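Local coordinates for protein putative surface-anchored fimbrial subunit (Corynebacterium diphtheriae, PDB 3HR6) that probably builds the shaft of pili on the bacterial surface as a major pilin of tandem Ig-like modules stabilised by isopeptide and disulfide bonds, at residues 143-151 and 296-304; 175-186 and 241-249. One frame throughout, in Å; residues are numbered along the deposited sequence.

Interaction 1 (143-151 and 296-304)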
ATOM      1  N   ALA A 143      17.851   3.018   2.280  1.00 12.97           N
ATOM      2  CA  ALA A 143      16.544   2.542   2.632  1.00 13.39           C
ATOM      3  C   ALA A 143      15.438   3.509   2.169  1.00 12.92           C
ATOM      4  O   ALA A 143      15.638   4.712   2.039  1.00 14.51           O
ATOM      5  CB  ALA A 143      16.461   2.353   4.165  1.00 14.24           C
ATOM      6  N   LEU A 144      14.280   2.919   1.954  1.00 13.91           N
ATOM      7  CA  LEU A 144      13.021   3.617   1.729  1.00 14.13           C
ATOM      8  C   LEU A 144      12.198   3.525   3.015  1.00 15.10           C
ATOM      9  O   LEU A 144      12.013   2.442   3.595  1.00 15.67           O
ATOM     10  CB  LEU A 144      12.254   2.976   0.585  1.00 14.25           C
ATOM     11  CG  LEU A 144      12.852   3.302  -0.790  1.00 16.01           C
ATOM     12  CD1 LEU A 144      12.476   2.236  -1.824  1.00 16.15           C
ATOM     13  CD2 LEU A 144      12.378   4.673  -1.173  1.00 15.18           C
ATOM     14  N   SER A 145      11.681   4.655   3.448  1.00 13.93           N
ATOM     15  CA  SER A 145      10.829   4.698   4.630  1.00 13.60           C
ATOM     16  C   SER A 145       9.451   4.206   4.268  1.00 13.23           C
ATOM     17  O   SER A 145       9.016   4.404   3.141  1.00 13.51           O
ATOM     18  CB  SER A 145      10.700   6.135   5.124  1.00 13.72           C
ATOM     19  OG  SER A 145      11.965   6.623   5.535  1.00 16.25           O
ATOM     20  N   GLU A 146       8.751   3.621   5.241  1.00 12.68           N
ATOM     21  CA  GLU A 146       7.406   3.134   4.992  1.00 13.10           C
ATOM     22  C   GLU A 146       6.461   4.323   4.776  1.00 12.46           C
ATOM     23  O   GLU A 146       6.302   5.117   5.705  1.00 13.39           O
ATOM     24  CB  GLU A 146       6.925   2.356   6.220  1.00 13.25           C
ATOM     25  CG  GLU A 146       5.453   1.905   6.169  1.00 12.76           C
ATOM     26  CD  GLU A 146       5.030   1.211   7.447  1.00 15.63           C
ATOM     27  OE1 GLU A 146       4.662   1.896   8.429  1.00 16.51           O
ATOM     28  OE2 GLU A 146       5.143  -0.009   7.462  1.00 16.71           O
ATOM     29  N   PRO A 147       5.813   4.399   3.592  1.00 13.26           N
ATOM     30  CA  PRO A 147       4.840   5.491   3.401  1.00 13.44           C
ATOM     31  C   PRO A 147       3.711   5.430   4.398  1.00 12.47           C
ATOM     32  O   PRO A 147       3.338   4.346   4.897  1.00 12.13           O
ATOM     33  CB  PRO A 147       4.287   5.251   1.983  1.00 11.49           C
ATOM     34  CG  PRO A 147       5.472   4.518   1.274  1.00 13.02           C
ATOM     35  CD  PRO A 147       5.966   3.588   2.392  1.00 12.67           C
ATOM     36  N   VAL A 148       3.135   6.580   4.686  1.00 12.71           N
ATOM     37  CA  VAL A 148       2.060   6.672   5.670  1.00 12.69           C
ATOM     38  C   VAL A 148       0.768   6.888   4.879  1.00 12.45           C
ATOM     39  O   VAL A 148       0.609   7.907   4.242  1.00 13.02           O
ATOM     40  CB  VAL A 148       2.294   7.845   6.625  1.00 13.41           C
ATOM     41  CG1 VAL A 148       1.103   8.006   7.581  1.00 13.86           C
ATOM     42  CG2 VAL A 148       3.613   7.659   7.378  1.00 13.11           C
ATOM     43  N   LYS A 149      -0.077   5.875   4.930  1.00 13.14           N
ATOM     44  CA  LYS A 149      -1.386   5.906   4.326  1.00 12.52           C
ATOM     45  C   LYS A 149      -2.446   6.196   5.370  1.00 12.57           C
ATOM     46  O   LYS A 149      -2.521   5.536   6.402  1.00 13.30           O
ATOM     47  CB  LYS A 149      -1.682   4.607   3.582  1.00 12.80           C
ATOM     48  CG  LYS A 149      -3.012   4.644   2.856  1.00 12.26           C
ATOM     49  CD  LYS A 149      -3.276   3.452   2.023  1.00 15.43           C
ATOM     50  CE  LYS A 149      -4.689   3.514   1.420  1.00 13.56           C
ATOM     51  NZ  LYS A 149      -4.895   2.632   0.248  1.00 11.72           N
ATOM     52  N   THR A 150      -3.305   7.148   5.076  1.00 11.53           N
ATOM     53  CA  THR A 150      -4.478   7.453   5.868  1.00 11.23           C
ATOM     54  C   THR A 150      -5.732   7.530   5.013  1.00 12.33           C
ATOM     55  O   THR A 150      -5.666   7.655   3.789  1.00 13.66           O
ATOM     56  CB  THR A 150      -4.282   8.748   6.614  1.00 11.63           C
ATOM     57  OG1 THR A 150      -3.983   9.834   5.693  1.00 12.82           O
ATOM     58  CG2 THR A 150      -3.207   8.586   7.708  1.00 12.45           C
ATOM     59  N   ALA A 151      -6.867   7.494   5.684  1.00 12.23           N
ATOM     60  CA  ALA A 151      -8.189   7.669   5.065  1.00 13.14           C
ATOM     61  C   ALA A 151      -8.814   8.924   5.634  1.00 12.63           C
ATOM     62  O   ALA A 151      -8.594   9.279   6.786  1.00 13.16           O
ATOM     63  CB  ALA A 151      -9.092   6.481   5.328  1.00 11.61           C
ATOM     64  N   GLY A 296       8.168  -3.634  -3.926  1.00 12.73           N
ATOM     65  CA  GLY A 296       7.907  -2.294  -3.417  1.00 13.46           C
ATOM     66  C   GLY A 296       8.071  -2.220  -1.907  1.00 13.47           C
ATOM     67  O   GLY A 296       8.170  -3.243  -1.203  1.00 14.37           O
ATOM     68  N   MET A 297       8.099  -0.997  -1.388  1.00 13.47           N
ATOM     69  CA  MET A 297       8.049  -0.795   0.044  1.00 12.43           C
ATOM     70  C   MET A 297       6.586  -0.514   0.415  1.00 14.01           C
ATOM     71  O   MET A 297       6.038   0.509  -0.026  1.00 12.65           O
ATOM     72  CB  MET A 297       8.918   0.383   0.444  1.00 13.54           C
ATOM     73  CG  MET A 297       8.814   0.914   1.835  1.00 13.61           C
ATOM     74  SD  MET A 297       9.088  -0.330   3.096  1.00 19.23           S
ATOM     75  CE  MET A 297      10.735  -0.706   2.766  1.00 12.16           C
ATOM     76  N   PRO A 298       5.956  -1.395   1.185  1.00 13.59           N
ATOM     77  CA  PRO A 298       4.557  -1.153   1.549  1.00 14.15           C
ATOM     78  C   PRO A 298       4.381  -0.032   2.544  1.00 12.99           C
ATOM     79  O   PRO A 298       5.216   0.181   3.440  1.00 14.61           O
ATOM     80  CB  PRO A 298       4.095  -2.479   2.188  1.00 13.72           C
ATOM     81  CG  PRO A 298       5.278  -3.137   2.571  1.00 15.55           C
ATOM     82  CD  PRO A 298       6.436  -2.651   1.777  1.00 14.09           C
ATOM     83  N   SER A 299       3.267   0.685   2.342  1.00 13.02           N
ATOM     84  CA  SER A 299       2.819   1.712   3.262  1.00 13.36           C
ATOM     85  C   SER A 299       2.322   1.109   4.584  1.00 12.59           C
ATOM     86  O   SER A 299       2.056  -0.104   4.695  1.00 13.88           O
ATOM     87  CB  SER A 299       1.669   2.510   2.660  1.00 11.73           C
ATOM     88  OG  SER A 299       0.421   1.819   2.666  1.00 13.02           O
ATOM     89  N   SER A 300       2.098   1.978   5.575  1.00 13.98           N
ATOM     90  CA  SER A 300       1.258   1.610   6.721  1.00 14.21           C
ATOM     91  C   SER A 300      -0.143   1.196   6.264  1.00 14.28           C
ATOM     92  O   SER A 300      -0.613   1.582   5.179  1.00 14.30           O
ATOM     93  CB  SER A 300       1.146   2.749   7.708  1.00 15.31           C
ATOM     94  OG  SER A 300       0.502   3.875   7.116  1.00 13.82           O
ATOM     95  N   ARG A 301      -0.786   0.336   7.037  1.00 14.61           N
ATOM     96  CA  ARG A 301      -2.079  -0.159   6.654  1.00 14.57           C
ATOM     97  C   ARG A 301      -3.176   0.770   7.101  1.00 13.12           C
ATOM     98  O   ARG A 301      -3.088   1.354   8.177  1.00 14.18           O
ATOM     99  CB  ARG A 301      -2.314  -1.531   7.283  1.00 13.93           C
ATOM    100  CG  ARG A 301      -1.405  -2.629   6.761  1.00 18.04           C
ATOM    101  CD  ARG A 301      -1.500  -3.823   7.676  1.00 19.69           C
ATOM    102  NE  ARG A 301      -0.883  -4.971   7.045  1.00 23.45           N
ATOM    103  CZ  ARG A 301      -1.526  -5.877   6.309  1.00 27.19           C
ATOM    104  NH1 ARG A 301      -2.848  -5.803   6.096  1.00 29.56           N
ATOM    105  NH2 ARG A 301      -0.836  -6.887   5.791  1.00 28.63           N
ATOM    106  N   VAL A 302      -4.245   0.806   6.296  1.00 11.85           N
ATOM    107  CA  VAL A 302      -5.475   1.470   6.674  1.00 12.18           C
ATOM    108  C   VAL A 302      -6.546   0.406   6.651  1.00 12.74           C
ATOM    109  O   VAL A 302      -6.643  -0.381   5.700  1.00 12.73           O
ATOM    110  CB  VAL A 302      -5.842   2.656   5.770  1.00 12.07           C
ATOM    111  CG1 VAL A 302      -7.248   3.224   6.209  1.00 15.01           C
ATOM    112  CG2 VAL A 302      -4.850   3.730   5.934  1.00 14.02           C
ATOM    113  N   SER A 303      -7.312   0.324   7.758  1.00 12.19           N
ATOM    114  CA  SER A 303      -8.426  -0.622   7.799  1.00 12.42           C
ATOM    115  C   SER A 303      -9.683   0.052   8.332  1.00 12.35           C
ATOM    116  O   SER A 303      -9.747   0.472   9.479  1.00 12.54           O
ATOM    117  CB  SER A 303      -8.094  -1.841   8.638  1.00 10.83           C
ATOM    118  OG  SER A 303      -9.182  -2.803   8.718  1.00 13.06           O
ATOM    119  N   SER A 304     -10.669   0.202   7.464  1.00 12.52           N
ATOM    120  CA  SER A 304     -11.937   0.811   7.839  1.00 13.36           C
ATOM    121  C   SER A 304     -12.933  -0.279   8.146  1.00 13.51           C
ATOM    122  O   SER A 304     -13.034  -1.247   7.411  1.00 13.08           O
ATOM    123  CB  SER A 304     -12.431   1.704   6.708  1.00 13.03           C
ATOM    124  OG  SER A 304     -11.502   2.771   6.526  1.00 11.38           O
TER
HETATM  125  O   HOH W   1       6.385  -1.250   5.455  1.00 19.72           O
HETATM  126  O   HOH W   2       2.766  -1.708   6.861  1.00 25.58           O
HETATM  127  O   HOH W   3      -1.990   3.834   8.244  1.00 13.74           O
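Met297 and Val302 each press against the 143-151 segment, near opposite ends of the contact. The Met297 side chain leaves with CG anti to the backbone N (chi1 169°) and then bends at both later torsions, which carries its CE methyl to 3.5 Å from Leu144 O. On the way, its CG packs 3.9 Å from Pro147 CD. Val302 uses both methyls: CG1 meets the CB of Ala151 at 3.8 Å, while CG2 lies tight against the backbone of Lys149, 3.0 Å from Lys149 O. The same CG2 touches CG of Lys149, the two side chains crossing at about a right angle. Lys149 sets out toward 296-304 but runs on, fully extended, into the interior, where NZ is covalently joined to CG of Asn271 and hydrogen-bonds Asp191. This is an intramolecular isopeptide bond of the kind that stabilises Ig-like pilin modules.

Between these packing sites, Ser300 does the polar work. Its N donates to Pro147 O (2.8 Å), and its OG accepts from Lys149 N (3.0 Å), a hydroxyl standing in for a backbone carbonyl. The OG also donates to a water that in turn reaches Lys149 O and Arg301 O. Glu146 lays its CG 3.4 Å from Ser300 N, and two more waters tie its OE2 to Pro298 O and Ser299 O.

Strands 148-151 and 302-304 run nearly parallel, 18° between their directions, yet belong to different sheets. Strand 148-152 edges a five-stranded sheet and bonds to 166-174; 297-298 and 302-315 both pair with 268-276, the strand carrying Asn271. The Lys149-Asn271 link thus joins the two sheets, and strand 361-375, beside 302-315, touches Thr150, Ser300 and Val302.

Interaction 2 (175-186 and 241-249)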
ATOM      1  N   ILE A 175      10.997  11.102   0.412  1.00 11.16           N
ATOM      2  CA  ILE A 175      12.068  10.944  -0.557  1.00 10.55           C
ATOM      3  C   ILE A 175      13.353  10.692   0.210  1.00  9.90           C
ATOM      4  O   ILE A 175      13.793  11.566   0.950  1.00 11.40           O
ATOM      5  CB  ILE A 175      12.247  12.186  -1.466  1.00 10.58           C
ATOM      6  CG1 ILE A 175      10.918  12.581  -2.096  1.00 11.75           C
ATOM      7  CG2 ILE A 175      13.341  11.916  -2.499  1.00  9.79           C
ATOM      8  CD1 ILE A 175      10.271  11.487  -2.929  1.00 12.77           C
ATOM      9  N   PRO A 176      13.978   9.510   0.016  1.00 11.10           N
ATOM     10  CA  PRO A 176      15.243   9.283   0.729  1.00 11.56           C
ATOM     11  C   PRO A 176      16.383  10.122   0.188  1.00 12.26           C
ATOM     12  O   PRO A 176      16.377  10.508  -0.989  1.00 12.04           O
ATOM     13  CB  PRO A 176      15.514   7.806   0.451  1.00 12.82           C
ATOM     14  CG  PRO A 176      14.998   7.623  -0.932  1.00 11.11           C
ATOM     15  CD  PRO A 176      13.703   8.405  -0.914  1.00 10.18           C
ATOM     16  N   GLU A 177      17.379  10.400   1.032  1.00 11.99           N
ATOM     17  CA  GLU A 177      18.648  10.908   0.538  1.00 12.32           C
ATOM     18  C   GLU A 177      19.408   9.736  -0.105  1.00 12.48           C
ATOM     19  O   GLU A 177      19.549   8.654   0.512  1.00 13.08           O
ATOM     20  CB  GLU A 177      19.499  11.586   1.610  1.00 12.63           C
ATOM     21  CG  GLU A 177      20.804  12.123   1.085  1.00 13.60           C
ATOM     22  CD  GLU A 177      21.627  12.862   2.120  1.00 14.11           C
ATOM     23  OE1 GLU A 177      21.154  12.986   3.259  1.00 13.62           O
ATOM     24  OE2 GLU A 177      22.723  13.320   1.748  1.00 15.35           O
ATOM     25  N   ILE A 178      19.847   9.953  -1.339  1.00 12.33           N
ATOM     26  CA  ILE A 178      20.594   8.931  -2.081  1.00 12.31           C
ATOM     27  C   ILE A 178      22.064   9.348  -2.279  1.00 12.64           C
ATOM     28  O   ILE A 178      22.440  10.509  -2.104  1.00 11.14           O
ATOM     29  CB  ILE A 178      19.921   8.569  -3.413  1.00 12.27           C
ATOM     30  CG1 ILE A 178      19.999   9.739  -4.403  1.00 12.34           C
ATOM     31  CG2 ILE A 178      18.454   8.051  -3.169  1.00 13.56           C
ATOM     32  CD1 ILE A 178      19.381   9.417  -5.786  1.00 14.04           C
ATOM     33  N   ALA A 179      22.878   8.366  -2.635  1.00 12.89           N
ATOM     34  CA  ALA A 179      24.300   8.543  -2.849  1.00 14.24           C
ATOM     35  C   ALA A 179      24.568   9.779  -3.715  1.00 16.28           C
ATOM     36  O   ALA A 179      23.917   9.979  -4.746  1.00 15.43           O
ATOM     37  CB  ALA A 179      24.859   7.301  -3.514  1.00 15.19           C
ATOM     38  N   SER A 180      25.528  10.614  -3.291  1.00 17.65           N
ATOM     39  CA  SER A 180      25.901  11.834  -4.023  0.50 18.76           C
ATOM     40  C   SER A 180      26.135  11.563  -5.499  1.00 19.39           C
ATOM     41  O   SER A 180      26.741  10.551  -5.854  1.00 18.92           O
ATOM     42  CB  SER A 180      27.188  12.421  -3.440  0.50 18.83           C
ATOM     43  OG  SER A 180      28.194  11.429  -3.387  0.50 19.27           O
ATOM     44  N   ASN A 181      25.661  12.474  -6.347  1.00 20.45           N
ATOM     45  CA  ASN A 181      25.812  12.382  -7.802  1.00 22.21           C
ATOM     46  C   ASN A 181      25.202  11.145  -8.487  1.00 22.27           C
ATOM     47  O   ASN A 181      25.482  10.918  -9.674  1.00 23.84           O
ATOM     48  CB  ASN A 181      27.285  12.545  -8.172  1.00 22.81           C
ATOM     49  CG  ASN A 181      27.910  13.761  -7.509  1.00 23.94           C
ATOM     50  OD1 ASN A 181      29.016  13.688  -6.969  1.00 27.65           O
ATOM     51  ND2 ASN A 181      27.190  14.883  -7.530  1.00 22.76           N
ATOM     52  N   THR A 182      24.391  10.367  -7.757  1.00 21.09           N
ATOM     53  CA  THR A 182      23.520   9.343  -8.375  1.00 20.07           C
ATOM     54  C   THR A 182      22.125   9.883  -8.560  1.00 19.36           C
ATOM     55  O   THR A 182      21.750  10.896  -7.970  1.00 19.87           O
ATOM     56  CB  THR A 182      23.459   7.991  -7.598  1.00 19.84           C
ATOM     57  OG1 THR A 182      22.868   8.148  -6.289  1.00 19.89           O
ATOM     58  CG2 THR A 182      24.847   7.400  -7.481  1.00 21.56           C
ATOM     59  N   LYS A 183      21.349   9.207  -9.403  1.00 17.24           N
ATOM     60  CA  LYS A 183      19.968   9.611  -9.660  1.00 16.47           C
ATOM     61  C   LYS A 183      19.026   8.475  -9.357  1.00 15.05           C
ATOM     62  O   LYS A 183      19.406   7.306  -9.379  1.00 15.12           O
ATOM     63  CB  LYS A 183      19.810  10.044 -11.131  1.00 16.08           C
ATOM     64  CG  LYS A 183      20.704  11.186 -11.512  1.00 18.94           C
ATOM     65  CD  LYS A 183      20.068  12.483 -11.063  1.00 20.40           C
ATOM     66  CE  LYS A 183      21.032  13.628 -11.149  1.00 22.21           C
ATOM     67  NZ  LYS A 183      20.259  14.900 -11.185  1.00 25.20           N
ATOM     68  N   PHE A 184      17.782   8.825  -9.035  1.00 15.60           N
ATOM     69  CA  PHE A 184      16.759   7.847  -8.907  1.00 14.41           C
ATOM     70  C   PHE A 184      16.562   7.173 -10.260  1.00 14.96           C
ATOM     71  O   PHE A 184      16.602   7.836 -11.286  1.00 15.74           O
ATOM     72  CB  PHE A 184      15.445   8.477  -8.426  1.00 14.42           C
ATOM     73  CG  PHE A 184      15.430   8.787  -6.965  1.00 12.14           C
ATOM     74  CD1 PHE A 184      15.122   7.806  -6.060  1.00 12.15           C
ATOM     75  CD2 PHE A 184      15.723  10.062  -6.508  1.00 14.34           C
ATOM     76  CE1 PHE A 184      15.089   8.082  -4.702  1.00 10.90           C
ATOM     77  CE2 PHE A 184      15.712  10.346  -5.159  1.00 13.73           C
ATOM     78  CZ  PHE A 184      15.382   9.361  -4.258  1.00 12.05           C
ATOM     79  N   GLU A 185      16.344   5.857 -10.243  1.00 16.08           N
ATOM     80  CA  GLU A 185      16.045   5.112 -11.471  1.00 16.36           C
ATOM     81  C   GLU A 185      14.627   5.407 -11.921  1.00 15.99           C
ATOM     82  O   GLU A 185      14.316   5.318 -13.114  1.00 15.57           O
ATOM     83  CB  GLU A 185      16.082   3.606 -11.249  1.00 18.48           C
ATOM     84  CG  GLU A 185      17.386   2.964 -10.907  1.00 21.35           C
ATOM     85  CD  GLU A 185      17.131   1.499 -10.613  1.00 25.36           C
ATOM     86  OE1 GLU A 185      16.432   0.828 -11.408  1.00 31.52           O
ATOM     87  OE2 GLU A 185      17.579   1.008  -9.576  1.00 24.63           O
ATOM     88  N   GLY A 186      13.783   5.750 -10.958  1.00 15.28           N
ATOM     89  CA  GLY A 186      12.372   5.990 -11.206  1.00 14.43           C
ATOM     90  C   GLY A 186      11.727   6.114  -9.860  1.00 13.29           C
ATOM     91  O   GLY A 186      12.398   5.978  -8.850  1.00 13.30           O
ATOM     92  N   LEU A 241      11.985  13.559 -12.081  1.00 18.21           N
ATOM     93  CA  LEU A 241      12.722  12.404 -11.583  1.00 17.20           C
ATOM     94  C   LEU A 241      14.197  12.744 -11.462  1.00 17.57           C
ATOM     95  O   LEU A 241      14.835  12.387 -10.470  1.00 17.40           O
ATOM     96  CB  LEU A 241      12.526  11.179 -12.470  1.00 17.18           C
ATOM     97  CG  LEU A 241      13.309   9.915 -12.111  1.00 16.25           C
ATOM     98  CD1 LEU A 241      12.884   9.280 -10.759  1.00 15.31           C
ATOM     99  CD2 LEU A 241      13.176   8.923 -13.249  1.00 17.67           C
ATOM    100  N   GLN A 242      14.709  13.445 -12.479  1.00 17.82           N
ATOM    101  CA  GLN A 242      16.130  13.847 -12.540  0.50 17.99           C
ATOM    102  C   GLN A 242      16.535  14.743 -11.372  1.00 17.35           C
ATOM    103  O   GLN A 242      17.672  14.678 -10.914  1.00 17.84           O
ATOM    104  CB  GLN A 242      16.458  14.577 -13.857  0.50 18.56           C
ATOM    105  CG  GLN A 242      17.108  13.708 -14.938  0.50 19.92           C
ATOM    106  CD  GLN A 242      18.582  13.434 -14.688  0.50 20.49           C
ATOM    107  OE1 GLN A 242      18.971  12.293 -14.467  0.50 22.80           O
ATOM    108  NE2 GLN A 242      19.409  14.481 -14.726  0.50 22.00           N
ATOM    109  N   SER A 243      15.612  15.587 -10.907  1.00 15.41           N
ATOM    110  CA  SER A 243      15.902  16.482  -9.788  1.00 15.26           C
ATOM    111  C   SER A 243      15.374  15.996  -8.447  1.00 14.53           C
ATOM    112  O   SER A 243      15.456  16.712  -7.461  1.00 14.22           O
ATOM    113  CB  SER A 243      15.408  17.896 -10.068  1.00 13.80           C
ATOM    114  OG  SER A 243      14.003  17.955 -10.144  1.00 15.68           O
ATOM    115  N   LEU A 244      14.836  14.780  -8.404  1.00 14.95           N
ATOM    116  CA  LEU A 244      14.230  14.262  -7.178  1.00 15.22           C
ATOM    117  C   LEU A 244      15.256  14.078  -6.068  1.00 15.81           C
ATOM    118  O   LEU A 244      14.926  14.196  -4.885  1.00 15.00           O
ATOM    119  CB  LEU A 244      13.469  12.960  -7.469  1.00 15.23           C
ATOM    120  CG  LEU A 244      12.524  12.456  -6.392  1.00 15.77           C
ATOM    121  CD1 LEU A 244      11.364  13.415  -6.236  1.00 13.60           C
ATOM    122  CD2 LEU A 244      12.082  11.023  -6.737  1.00 13.31           C
ATOM    123  N   ASP A 245      16.501  13.806  -6.439  1.00 16.74           N
ATOM    124  CA  ASP A 245      17.593  13.786  -5.478  1.00 18.39           C
ATOM    125  C   ASP A 245      17.840  15.118  -4.773  1.00 19.06           C
ATOM    126  O   ASP A 245      18.623  15.165  -3.819  1.00 21.63           O
ATOM    127  CB  ASP A 245      18.896  13.303  -6.118  1.00 18.42           C
ATOM    128  CG  ASP A 245      19.307  14.136  -7.304  1.00 18.60           C
ATOM    129  OD1 ASP A 245      18.453  14.368  -8.168  1.00 16.87           O
ATOM    130  OD2 ASP A 245      20.476  14.537  -7.376  1.00 22.80           O
ATOM    131  N   GLN A 246      17.232  16.208  -5.248  1.00 17.89           N
ATOM    132  CA  GLN A 246      17.326  17.485  -4.558  1.00 17.42           C
ATOM    133  C   GLN A 246      16.176  17.729  -3.575  1.00 16.31           C
ATOM    134  O   GLN A 246      16.119  18.785  -2.950  1.00 16.30           O
ATOM    135  CB  GLN A 246      17.419  18.618  -5.580  1.00 18.23           C
ATOM    136  CG  GLN A 246      18.628  18.418  -6.490  1.00 20.59           C
ATOM    137  CD  GLN A 246      18.736  19.406  -7.647  1.00 25.45           C
ATOM    138  OE1 GLN A 246      17.737  19.864  -8.210  1.00 28.47           O
ATOM    139  NE2 GLN A 246      19.978  19.727  -8.022  1.00 27.34           N
ATOM    140  N   HIS A 247      15.278  16.759  -3.438  1.00 14.20           N
ATOM    141  CA  HIS A 247      14.114  16.898  -2.571  1.00 13.62           C
ATOM    142  C   HIS A 247      14.216  15.901  -1.447  1.00 13.03           C
ATOM    143  O   HIS A 247      13.233  15.468  -0.930  1.00 12.74           O
ATOM    144  CB  HIS A 247      12.803  16.698  -3.357  1.00 14.06           C
ATOM    145  CG  HIS A 247      12.570  17.772  -4.376  1.00 12.88           C
ATOM    146  ND1 HIS A 247      11.699  18.830  -4.184  1.00 13.59           N
ATOM    147  CD2 HIS A 247      13.125  17.962  -5.592  1.00 13.56           C
ATOM    148  CE1 HIS A 247      11.737  19.623  -5.244  1.00 14.59           C
ATOM    149  NE2 HIS A 247      12.603  19.127  -6.107  1.00 13.05           N
ATOM    150  N   LYS A 248      15.442  15.637  -1.012  1.00 13.37           N
ATOM    151  CA  LYS A 248      15.618  14.662   0.064  1.00 13.40           C
ATOM    152  C   LYS A 248      14.807  15.077   1.263  1.00 12.20           C
ATOM    153  O   LYS A 248      14.721  16.269   1.584  1.00 13.44           O
ATOM    154  CB  LYS A 248      17.074  14.524   0.413  1.00 13.46           C
ATOM    155  CG  LYS A 248      17.720  15.758   0.950  1.00 16.85           C
ATOM    156  CD  LYS A 248      19.245  15.583   0.881  1.00 21.02           C
ATOM    157  CE  LYS A 248      19.960  16.840   1.246  1.00 24.76           C
ATOM    158  NZ  LYS A 248      19.617  17.199   2.655  1.00 28.76           N
ATOM    159  N   ASP A 249      14.174  14.076   1.879  1.00 12.36           N
ATOM    160  CA  ASP A 249      13.380  14.209   3.086  1.00 12.88           C
ATOM    161  C   ASP A 249      12.069  14.967   2.939  1.00 12.84           C
ATOM    162  O   ASP A 249      11.333  15.100   3.914  1.00 14.34           O
ATOM    163  CB  ASP A 249      14.217  14.745   4.252  1.00 13.52           C
ATOM    164  CG  ASP A 249      15.405  13.872   4.538  1.00 14.51           C
ATOM    165  OD1 ASP A 249      15.248  12.636   4.603  1.00 16.00           O
ATOM    166  OD2 ASP A 249      16.500  14.425   4.657  1.00 18.71           O
TER
HETATM  167  O   HOH W   4      16.762  12.770  -2.521  1.00 18.30           O
HETATM  168  O   HOH W   5      16.911  10.597   4.109  1.00 26.49           O
HETATM  169  O   HOH W   6      18.841  13.032   4.942  1.00 30.37           O
HETATM  170  O   HOH W   7      19.639  12.746  -2.216  1.00 13.02           O
HETATM  171  O   HOH W   8      22.493  12.773  -6.261  1.00 23.14           O
HETATM  172  O   HOH W   9      17.167  11.781  -9.247  1.00 13.02           O
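Phe184 is clasped by aliphatic groups: Leu244 CD2 sits over one face, 4.0 Å from the ring centroid in a CH-pi contact, and Ile178 CD1 covers the opposite face. Asp245 N lies at the ring edge, in its plane. Leu241 reaches in beside this, its CD1 3.6 Å from Phe184 CB and also packed on the CA of Gly186. At the other end Ile175 crosses Leu244 at about a right angle, CD1 to CD1 4.0 Å, and its backbone O accepts from Asp249 N at 2.7 Å, in the carbonyl plane. Lys183, bent at chi2 (-81°), turns its ammonium to Gln242 O, 2.6 Å from NZ. That ammonium also forms a salt bridge with Asp245, NZ to OD1 3.6 Å.

In the Ig-like module of the Cna-B-like family, 175-186 is the connection between strands 166-174 and 187-192, which lie in different sheets, and it drapes over the end of helix 238-242 and the 3-10 turn that follows. A type II turn from Ala179 to Thr182 reverses the connection; Thr182 N and OG1 both bond Ala179 O, from the same face of its plane. Waters fill in behind: one joins Ile178 N to Asp245 O, and another links Glu177 OE1 to Asp249 OD2 beside the side-by-side chains of Glu177 and Lys248.

Farther out, Phe187 meets the Phe184 ring edge-to-face and Leu209 backs Ile175 and Leu244. Val112 of the N-terminal pilin region touches Ile178 and Phe184, and Arg113 beside it forms a salt bridge with Glu185.

In the fold
Interactions 1 and 2 have their centres about 20 Å apart and touch where Ala143 and Leu144 pack on Pro176: Ala143 O is 3.5 Å from Pro176 CB, and Leu144 CD2 is 4.0 Å from Pro176 CG. Strand 166-174, bonded to 148-152, runs straight into the 175-186 connection, and both segments of interaction 2 fall between 143-151 and 296-304 in sequence. Interaction 2 faces the N-terminal region, whereas interaction 1 runs toward the C-terminal part of the chain. At that end the side chain of Ala151 is about 11 Å from the bound calcium ion, held by Asp153, Asp155, Gln158, Gly160 and Glu165; interaction 2 lies away from the metal site.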